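Local coordinates for protein hydroxyethylphosphonate dioxygenase (Streptomyces albus, PDB 6B9R) that probably catalyses the iron-dependent oxidative cleavage of 2-hydroxyethylphosphonate to hydroxymethylphosphonate and formate, at residues A18-D32 and S45-T57. Numbering follows the deposited sequence.
Sequences AALLRAAANDLKRND and SFGDYVSGRLPIT. With 2HE ((2-hydroxyethyl)phosphonic acid), chain Q.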
ATOM      1  N   ALA A  18     -17.560  13.645  -2.073  1.00 20.35           N
ATOM      2  CA  ALA A  18     -18.487  13.523  -3.196  1.00 20.52           C
ATOM      3  C   ALA A  18     -17.826  12.806  -4.364  1.00 25.67           C
ATOM      4  O   ALA A  18     -18.445  11.953  -5.013  1.00 23.22           O
ATOM      5  CB  ALA A  18     -18.984  14.902  -3.618  1.00 21.31           C
ATOM      6  N   ALA A  19     -16.561  13.128  -4.641  1.00 20.01           N
ATOM      7  CA  ALA A  19     -15.858  12.453  -5.726  1.00 19.61           C
ATOM      8  C   ALA A  19     -15.694  10.964  -5.443  1.00 24.43           C
ATOM      9  O   ALA A  19     -15.751  10.150  -6.370  1.00 19.45           O
ATOM     10  CB  ALA A  19     -14.500  13.101  -5.982  1.00 21.68           C
ATOM     11  N   LEU A  20     -15.487  10.584  -4.171  1.00 18.55           N
ATOM     12  CA  LEU A  20     -15.399   9.163  -3.832  1.00 17.84           C
ATOM     13  C   LEU A  20     -16.715   8.447  -4.064  1.00 19.10           C
ATOM     14  O   LEU A  20     -16.726   7.254  -4.400  1.00 18.39           O
ATOM     15  CB  LEU A  20     -14.997   8.969  -2.376  1.00 17.59           C
ATOM     16  CG  LEU A  20     -13.556   9.364  -2.083  1.00 17.49           C
ATOM     17  CD1 LEU A  20     -13.305   9.232  -0.604  1.00 22.45           C
ATOM     18  CD2 LEU A  20     -12.564   8.512  -2.899  1.00 18.15           C
ATOM     19  N   LEU A  21     -17.829   9.144  -3.850  1.00 21.21           N
ATOM     20  CA  LEU A  21     -19.130   8.525  -4.082  1.00 19.61           C
ATOM     21  C   LEU A  21     -19.363   8.275  -5.563  1.00 24.91           C
ATOM     22  O   LEU A  21     -19.865   7.209  -5.947  1.00 18.97           O
ATOM     23  CB  LEU A  21     -20.231   9.402  -3.506  1.00 18.91           C
ATOM     24  CG  LEU A  21     -21.640   8.861  -3.780  1.00 18.97           C
ATOM     25  CD1 LEU A  21     -21.777   7.467  -3.192  1.00 20.67           C
ATOM     26  CD2 LEU A  21     -22.677   9.810  -3.201  1.00 24.76           C
ATOM     27  N   ARG A  22     -19.039   9.258  -6.410  1.00 18.74           N
ATOM     28  CA  ARG A  22     -19.145   9.040  -7.850  1.00 18.75           C
ATOM     29  C   ARG A  22     -18.194   7.937  -8.298  1.00 18.09           C
ATOM     30  O   ARG A  22     -18.553   7.080  -9.116  1.00 19.21           O
ATOM     31  CB  ARG A  22     -18.856  10.338  -8.611  1.00 19.34           C
ATOM     32  CG  ARG A  22     -18.686  10.135 -10.127  1.00 23.38           C
ATOM     33  CD  ARG A  22     -19.978   9.651 -10.793  1.00 20.68           C
ATOM     34  NE  ARG A  22     -20.923  10.745 -10.980  1.00 21.98           N
ATOM     35  CZ  ARG A  22     -22.183  10.589 -11.373  1.00 23.86           C
ATOM     36  NH1 ARG A  22     -22.665   9.376 -11.610  1.00 20.91           N
ATOM     37  NH2 ARG A  22     -22.967  11.651 -11.524  1.00 25.01           N
ATOM     38  N   ALA A  23     -16.974   7.930  -7.767  1.00 20.55           N
ATOM     39  CA  ALA A  23     -16.025   6.892  -8.155  1.00 17.20           C
ATOM     40  C   ALA A  23     -16.531   5.507  -7.768  1.00 16.64           C
ATOM     41  O   ALA A  23     -16.369   4.546  -8.528  1.00 17.78           O
ATOM     42  CB  ALA A  23     -14.657   7.164  -7.518  1.00 17.02           C
ATOM     43  N   ALA A  24     -17.147   5.382  -6.589  1.00 16.62           N
ATOM     44  CA  ALA A  24     -17.648   4.078  -6.161  1.00 18.33           C
ATOM     45  C   ALA A  24     -18.761   3.604  -7.078  1.00 25.10           C
ATOM     46  O   ALA A  24     -18.820   2.424  -7.448  1.00 16.88           O
ATOM     47  CB  ALA A  24     -18.155   4.141  -4.718  1.00 18.04           C
ATOM     48  N   ALA A  25     -19.658   4.513  -7.442  1.00 16.81           N
ATOM     49  CA  ALA A  25     -20.760   4.166  -8.333  1.00 16.95           C
ATOM     50  C   ALA A  25     -20.242   3.787  -9.716  1.00 18.44           C
ATOM     51  O   ALA A  25     -20.647   2.765 -10.279  1.00 23.21           O
ATOM     52  CB  ALA A  25     -21.734   5.333  -8.409  1.00 20.11           C
ATOM     53  N   ASN A  26     -19.336   4.596 -10.275  1.00 20.42           N
ATOM     54  CA  ASN A  26     -18.699   4.251 -11.545  1.00 16.83           C
ATOM     55  C   ASN A  26     -18.077   2.860 -11.500  1.00 18.49           C
ATOM     56  O   ASN A  26     -18.204   2.079 -12.450  1.00 18.44           O
ATOM     57  CB  ASN A  26     -17.616   5.270 -11.895  1.00 17.46           C
ATOM     58  CG  ASN A  26     -18.167   6.558 -12.454  1.00 20.41           C
ATOM     59  OD1 ASN A  26     -19.353   6.669 -12.778  1.00 21.74           O
ATOM     60  ND2 ASN A  26     -17.295   7.544 -12.593  1.00 20.03           N
ATOM     61  N   ASP A  27     -17.356   2.550 -10.411  1.00 18.49           N
ATOM     62  CA  ASP A  27     -16.650   1.275 -10.322  1.00 17.10           C
ATOM     63  C   ASP A  27     -17.607   0.091 -10.271  1.00 23.13           C
ATOM     64  O   ASP A  27     -17.255  -1.003 -10.726  1.00 19.99           O
ATOM     65  CB  ASP A  27     -15.733   1.263  -9.096  1.00 14.77           C
ATOM     66  CG  ASP A  27     -14.520   2.150  -9.270  1.00 25.20           C
ATOM     67  OD1 ASP A  27     -14.329   2.703 -10.369  1.00 27.28           O
ATOM     68  OD2 ASP A  27     -13.755   2.289  -8.297  1.00 23.86           O
ATOM     69  N   LEU A  28     -18.812   0.290  -9.743  1.00 19.24           N
ATOM     70  CA  LEU A  28     -19.827  -0.747  -9.679  1.00 18.54           C
ATOM     71  C   LEU A  28     -20.743  -0.743 -10.892  1.00 21.56           C
ATOM     72  O   LEU A  28     -21.739  -1.474 -10.903  1.00 20.77           O
ATOM     73  CB  LEU A  28     -20.651  -0.597  -8.385  1.00 15.48           C
ATOM     74  CG  LEU A  28     -19.902  -1.166  -7.163  1.00 18.20           C
ATOM     75  CD1 LEU A  28     -20.462  -0.638  -5.835  1.00 17.84           C
ATOM     76  CD2 LEU A  28     -19.979  -2.685  -7.173  1.00 15.67           C
ATOM     77  N   LYS A  29     -20.426   0.059 -11.916  1.00 15.49           N
ATOM     78  CA  LYS A  29     -21.292   0.211 -13.085  1.00 16.85           C
ATOM     79  C   LYS A  29     -22.725   0.539 -12.665  1.00 18.72           C
ATOM     80  O   LYS A  29     -23.704   0.004 -13.204  1.00 21.35           O
ATOM     81  CB  LYS A  29     -21.226  -1.037 -13.970  1.00 19.62           C
ATOM     82  CG  LYS A  29     -19.793  -1.405 -14.404  1.00 23.34           C
ATOM     83  CD  LYS A  29     -19.099  -0.198 -15.060  1.00 28.47           C
ATOM     84  CE  LYS A  29     -17.826  -0.578 -15.831  1.00 30.42           C
ATOM     85  NZ  LYS A  29     -16.734  -1.041 -14.939  1.00 33.35           N
ATOM     86  N   ARG A  30     -22.853   1.446 -11.693  1.00 16.55           N
ATOM     87  CA  ARG A  30     -24.137   2.023 -11.299  1.00 17.91           C
ATOM     88  C   ARG A  30     -24.182   3.472 -11.781  1.00 18.72           C
ATOM     89  O   ARG A  30     -23.459   4.327 -11.254  1.00 20.57           O
ATOM     90  CB  ARG A  30     -24.324   1.951  -9.783  1.00 21.63           C
ATOM     91  CG  ARG A  30     -24.097   0.542  -9.185  1.00 25.32           C
ATOM     92  CD  ARG A  30     -25.023  -0.470  -9.865  1.00 23.09           C
ATOM     93  NE  ARG A  30     -25.428  -1.601  -9.022  1.00 21.41           N
ATOM     94  CZ  ARG A  30     -24.800  -2.775  -8.973  1.00 18.03           C
ATOM     95  NH1 ARG A  30     -25.277  -3.740  -8.197  1.00 20.24           N
ATOM     96  NH2 ARG A  30     -23.694  -2.987  -9.685  1.00 18.90           N
ATOM     97  N   ASN A  31     -25.014   3.758 -12.779  1.00 18.06           N
ATOM     98  CA  ASN A  31     -25.155   5.147 -13.185  1.00 18.70           C
ATOM     99  C   ASN A  31     -26.098   5.835 -12.201  1.00 19.12           C
ATOM    100  O   ASN A  31     -26.520   5.246 -11.202  1.00 18.91           O
ATOM    101  CB  ASN A  31     -25.597   5.249 -14.644  1.00 20.27           C
ATOM    102  CG  ASN A  31     -26.969   4.655 -14.896  1.00 19.95           C
ATOM    103  OD1 ASN A  31     -27.717   4.353 -13.966  1.00 24.64           O
ATOM    104  ND2 ASN A  31     -27.314   4.511 -16.173  1.00 22.55           N
ATOM    105  N   ASP A  32     -26.447   7.091 -12.479  1.00 19.75           N
ATOM    106  CA  ASP A  32     -27.216   7.879 -11.520  1.00 20.21           C
ATOM    107  C   ASP A  32     -28.509   7.166 -11.126  1.00 27.76           C
ATOM    108  O   ASP A  32     -28.826   7.043  -9.937  1.00 20.85           O
ATOM    109  CB  ASP A  32     -27.513   9.260 -12.110  1.00 23.46           C
ATOM    110  CG  ASP A  32     -26.258  10.112 -12.273  1.00 38.25           C
ATOM    111  OD1 ASP A  32     -25.229   9.590 -12.758  1.00 41.39           O
ATOM    112  OD2 ASP A  32     -26.307  11.311 -11.931  1.00 47.61           O
ATOM    113  N   SER A  45     -31.794  12.420  -7.866  1.00 26.20           N
ATOM    114  CA  SER A  45     -31.043  13.174  -6.868  1.00 25.33           C
ATOM    115  C   SER A  45     -29.547  12.864  -6.826  1.00 28.29           C
ATOM    116  O   SER A  45     -28.808  13.598  -6.160  1.00 26.54           O
ATOM    117  CB  SER A  45     -31.627  12.937  -5.471  1.00 27.38           C
ATOM    118  OG  SER A  45     -31.456  11.585  -5.069  1.00 24.76           O
ATOM    119  N   PHE A  46     -29.070  11.817  -7.506  1.00 24.84           N
ATOM    120  CA  PHE A  46     -27.690  11.386  -7.277  1.00 23.58           C
ATOM    121  C   PHE A  46     -26.702  12.497  -7.616  1.00 27.71           C
ATOM    122  O   PHE A  46     -25.692  12.678  -6.920  1.00 24.87           O
ATOM    123  CB  PHE A  46     -27.382  10.114  -8.076  1.00 24.31           C
ATOM    124  CG  PHE A  46     -26.106   9.420  -7.643  1.00 21.84           C
ATOM    125  CD1 PHE A  46     -26.007   8.840  -6.381  1.00 20.08           C
ATOM    126  CD2 PHE A  46     -25.013   9.340  -8.496  1.00 23.16           C
ATOM    127  CE1 PHE A  46     -24.831   8.198  -5.976  1.00 20.50           C
ATOM    128  CE2 PHE A  46     -23.833   8.701  -8.090  1.00 20.44           C
ATOM    129  CZ  PHE A  46     -23.757   8.127  -6.838  1.00 19.26           C
ATOM    130  N   GLY A  47     -26.994  13.272  -8.664  1.00 26.44           N
ATOM    131  CA  GLY A  47     -26.138  14.387  -9.021  1.00 25.47           C
ATOM    132  C   GLY A  47     -26.021  15.438  -7.933  1.00 30.35           C
ATOM    133  O   GLY A  47     -25.010  16.136  -7.852  1.00 33.41           O
ATOM    134  N   ASP A  48     -27.043  15.563  -7.077  1.00 25.09           N
ATOM    135  CA  ASP A  48     -26.952  16.523  -5.978  1.00 27.96           C
ATOM    136  C   ASP A  48     -25.984  16.064  -4.893  1.00 29.90           C
ATOM    137  O   ASP A  48     -25.373  16.899  -4.214  1.00 30.86           O
ATOM    138  CB  ASP A  48     -28.327  16.768  -5.380  1.00 33.11           C
ATOM    139  CG  ASP A  48     -29.272  17.424  -6.364  1.00 43.34           C
ATOM    140  OD1 ASP A  48     -28.869  18.422  -6.998  1.00 45.02           O
ATOM    141  OD2 ASP A  48     -30.398  16.925  -6.526  1.00 50.07           O
ATOM    142  N   TYR A  49     -25.838  14.754  -4.707  1.00 27.47           N
ATOM    143  CA  TYR A  49     -24.854  14.251  -3.753  1.00 22.25           C
ATOM    144  C   TYR A  49     -23.451  14.280  -4.339  1.00 27.90           C
ATOM    145  O   TYR A  49     -22.474  14.550  -3.627  1.00 29.15           O
ATOM    146  CB  TYR A  49     -25.220  12.830  -3.330  1.00 22.51           C
ATOM    147  CG  TYR A  49     -26.487  12.782  -2.536  1.00 24.14           C
ATOM    148  CD1 TYR A  49     -26.477  13.049  -1.175  1.00 22.10           C
ATOM    149  CD2 TYR A  49     -27.704  12.516  -3.149  1.00 29.22           C
ATOM    150  CE1 TYR A  49     -27.630  13.024  -0.438  1.00 27.16           C
ATOM    151  CE2 TYR A  49     -28.875  12.498  -2.420  1.00 27.83           C
ATOM    152  CZ  TYR A  49     -28.828  12.746  -1.061  1.00 35.56           C
ATOM    153  OH  TYR A  49     -29.977  12.727  -0.314  1.00 41.00           O
ATOM    154  N   VAL A  50     -23.335  13.992  -5.631  1.00 21.84           N
ATOM    155  CA  VAL A  50     -22.029  13.981  -6.271  1.00 24.49           C
ATOM    156  C   VAL A  50     -21.513  15.398  -6.512  1.00 30.68           C
ATOM    157  O   VAL A  50     -20.300  15.626  -6.501  1.00 32.86           O
ATOM    158  CB  VAL A  50     -22.121  13.157  -7.565  1.00 33.12           C
ATOM    159  CG1 VAL A  50     -20.978  13.487  -8.501  1.00 39.34           C
ATOM    160  CG2 VAL A  50     -22.123  11.667  -7.222  1.00 28.99           C
ATOM    161  N   SER A  51     -22.405  16.371  -6.690  1.00 34.38           N
ATOM    162  CA  SER A  51     -21.973  17.741  -6.932  1.00 39.83           C
ATOM    163  C   SER A  51     -21.700  18.509  -5.651  1.00 46.87           C
ATOM    164  O   SER A  51     -21.026  19.543  -5.701  1.00 45.00           O
ATOM    165  CB  SER A  51     -23.027  18.499  -7.735  1.00 31.65           C
ATOM    166  OG  SER A  51     -24.106  18.859  -6.892  1.00 36.40           O
ATOM    167  N   GLY A  52     -22.242  18.060  -4.522  1.00 43.61           N
ATOM    168  CA  GLY A  52     -22.088  18.752  -3.261  1.00 43.30           C
ATOM    169  C   GLY A  52     -23.299  19.535  -2.811  1.00 45.39           C
ATOM    170  O   GLY A  52     -23.274  20.093  -1.706  1.00 47.15           O
ATOM    171  N   ARG A  53     -24.357  19.600  -3.630  1.00 44.61           N
ATOM    172  CA  ARG A  53     -25.563  20.325  -3.236  1.00 45.20           C
ATOM    173  C   ARG A  53     -26.231  19.691  -2.021  1.00 41.64           C
ATOM    174  O   ARG A  53     -26.897  20.384  -1.244  1.00 45.93           O
ATOM    175  CB  ARG A  53     -26.550  20.392  -4.408  1.00 52.23           C
ATOM    176  CG  ARG A  53     -27.834  21.155  -4.094  1.00 63.54           C
ATOM    177  CD  ARG A  53     -29.065  20.458  -4.656  1.00 71.98           C
ATOM    178  NE  ARG A  53     -30.290  20.848  -3.958  1.00 77.30           N
ATOM    179  CZ  ARG A  53     -31.499  20.377  -4.249  1.00 81.50           C
ATOM    180  NH1 ARG A  53     -32.556  20.787  -3.561  1.00 83.36           N
ATOM    181  NH2 ARG A  53     -31.654  19.501  -5.233  1.00 81.45           N
ATOM    182  N   LEU A  54     -26.078  18.380  -1.845  1.00 32.39           N
ATOM    183  CA  LEU A  54     -26.577  17.708  -0.662  1.00 31.21           C
ATOM    184  C   LEU A  54     -25.429  17.034   0.079  1.00 30.91           C
ATOM    185  O   LEU A  54     -24.568  16.411  -0.551  1.00 30.37           O
ATOM    186  CB  LEU A  54     -27.637  16.658  -1.015  1.00 34.49           C
ATOM    187  CG  LEU A  54     -28.955  17.181  -1.583  1.00 39.08           C
ATOM    188  CD1 LEU A  54     -29.795  16.023  -2.059  1.00 31.23           C
ATOM    189  CD2 LEU A  54     -29.706  17.988  -0.534  1.00 43.55           C
ATOM    190  N   PRO A  55     -25.391  17.131   1.403  1.00 31.99           N
ATOM    191  CA  PRO A  55     -24.286  16.524   2.145  1.00 29.87           C
ATOM    192  C   PRO A  55     -24.397  15.013   2.123  1.00 29.20           C
ATOM    193  O   PRO A  55     -25.489  14.442   2.058  1.00 27.62           O
ATOM    194  CB  PRO A  55     -24.459  17.068   3.568  1.00 28.97           C
ATOM    195  CG  PRO A  55     -25.729  17.907   3.548  1.00 33.36           C
ATOM    196  CD  PRO A  55     -26.468  17.582   2.299  1.00 35.05           C
ATOM    197  N   ILE A  56     -23.245  14.361   2.161  1.00 24.26           N
ATOM    198  CA  ILE A  56     -23.197  12.914   2.269  1.00 24.07           C
ATOM    199  C   ILE A  56     -23.096  12.572   3.746  1.00 30.19           C
ATOM    200  O   ILE A  56     -22.114  12.926   4.406  1.00 34.34           O
ATOM    201  CB  ILE A  56     -22.024  12.339   1.470  1.00 19.31           C
ATOM    202  CG1 ILE A  56     -22.278  12.565  -0.016  1.00 21.10           C
ATOM    203  CG2 ILE A  56     -21.846  10.848   1.775  1.00 19.48           C
ATOM    204  CD1 ILE A  56     -21.062  12.282  -0.850  1.00 21.54           C
ATOM    205  N   THR A  57     -24.123  11.916   4.274  1.00 25.32           N
ATOM    206  CA  THR A  57     -24.183  11.671   5.705  1.00 25.87           C
ATOM    207  C   THR A  57     -23.607  10.302   6.043  1.00 23.96           C
ATOM    208  O   THR A  57     -23.394   9.449   5.179  1.00 19.66           O
ATOM    209  CB  THR A  57     -25.621  11.778   6.211  1.00 25.77           C
ATOM    210  OG1 THR A  57     -26.429  10.775   5.583  1.00 24.62           O
ATOM    211  CG2 THR A  57     -26.185  13.144   5.889  1.00 29.25           C
TER
HETATM  212  O3  2HE Q 502     -18.005   1.393 -20.717  1.00 25.87           O
HETATM  213  P   2HE Q 502     -17.702   0.046 -19.905  1.00 38.97           P
HETATM  214  O1  2HE Q 502     -16.334   0.086 -19.278  1.00 35.75           O
HETATM  215  O2  2HE Q 502     -18.854  -0.098 -18.791  1.00 29.46           O
HETATM  216  CA  2HE Q 502     -17.704  -1.388 -20.991  1.00 33.21           C
HETATM  217  CB  2HE Q 502     -17.221  -2.533 -20.122  1.00 34.32           C
HETATM  218  O4  2HE Q 502     -15.950  -2.188 -19.561  1.00 42.22           O
HETATM  219  O   HOH W   1     -28.622  12.949 -11.096  1.00 27.39           O
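D32 OD2 accepts a hydrogen bond from a water at 3.0 Å and a weak one from R22 NH2. The same water accepts from G47 N, 2.9 Å away, thereby joining 18-32 to helix 46-51. D32 OD1 takes the stronger R22 bond, 2.8 Å from NH1, which approaches from above the carboxylate plane. This salt bridge borders F46: R22 NH1 lies 3.8 Å from F46 CE2 at the ring edge, with guanidinium and ring planes 79° apart. F46 is a knob in a hole formed by L21, R22, A25 and D32. With CG anti to the backbone N (chi1 -166°), its CZ comes within 3.8 Å of both L21 CG and A25 CB. I56 CD1 packs 3.8 Å from L21 CD2. The short axes of helices 18-27 and 46-51 pass 8.3 Å apart, their N-to-C directions 131° apart. F46 also rests on A35 and L39 of helix 32-39, and I56 on I61 of helix 58-67, making a small N-terminal helical bundle. K29, C-prime residue of the Schellman motif ending helix 18-27, brings CE near 2-hydroxyethylphosphonate, itself hydrogen-bonded to R103, Y111 and N146 of the second subunit. No direct hydrogen bond spans the contact, so its adhesion is mainly apolar, with D32 tied across through water and its charge probably balanced by R22.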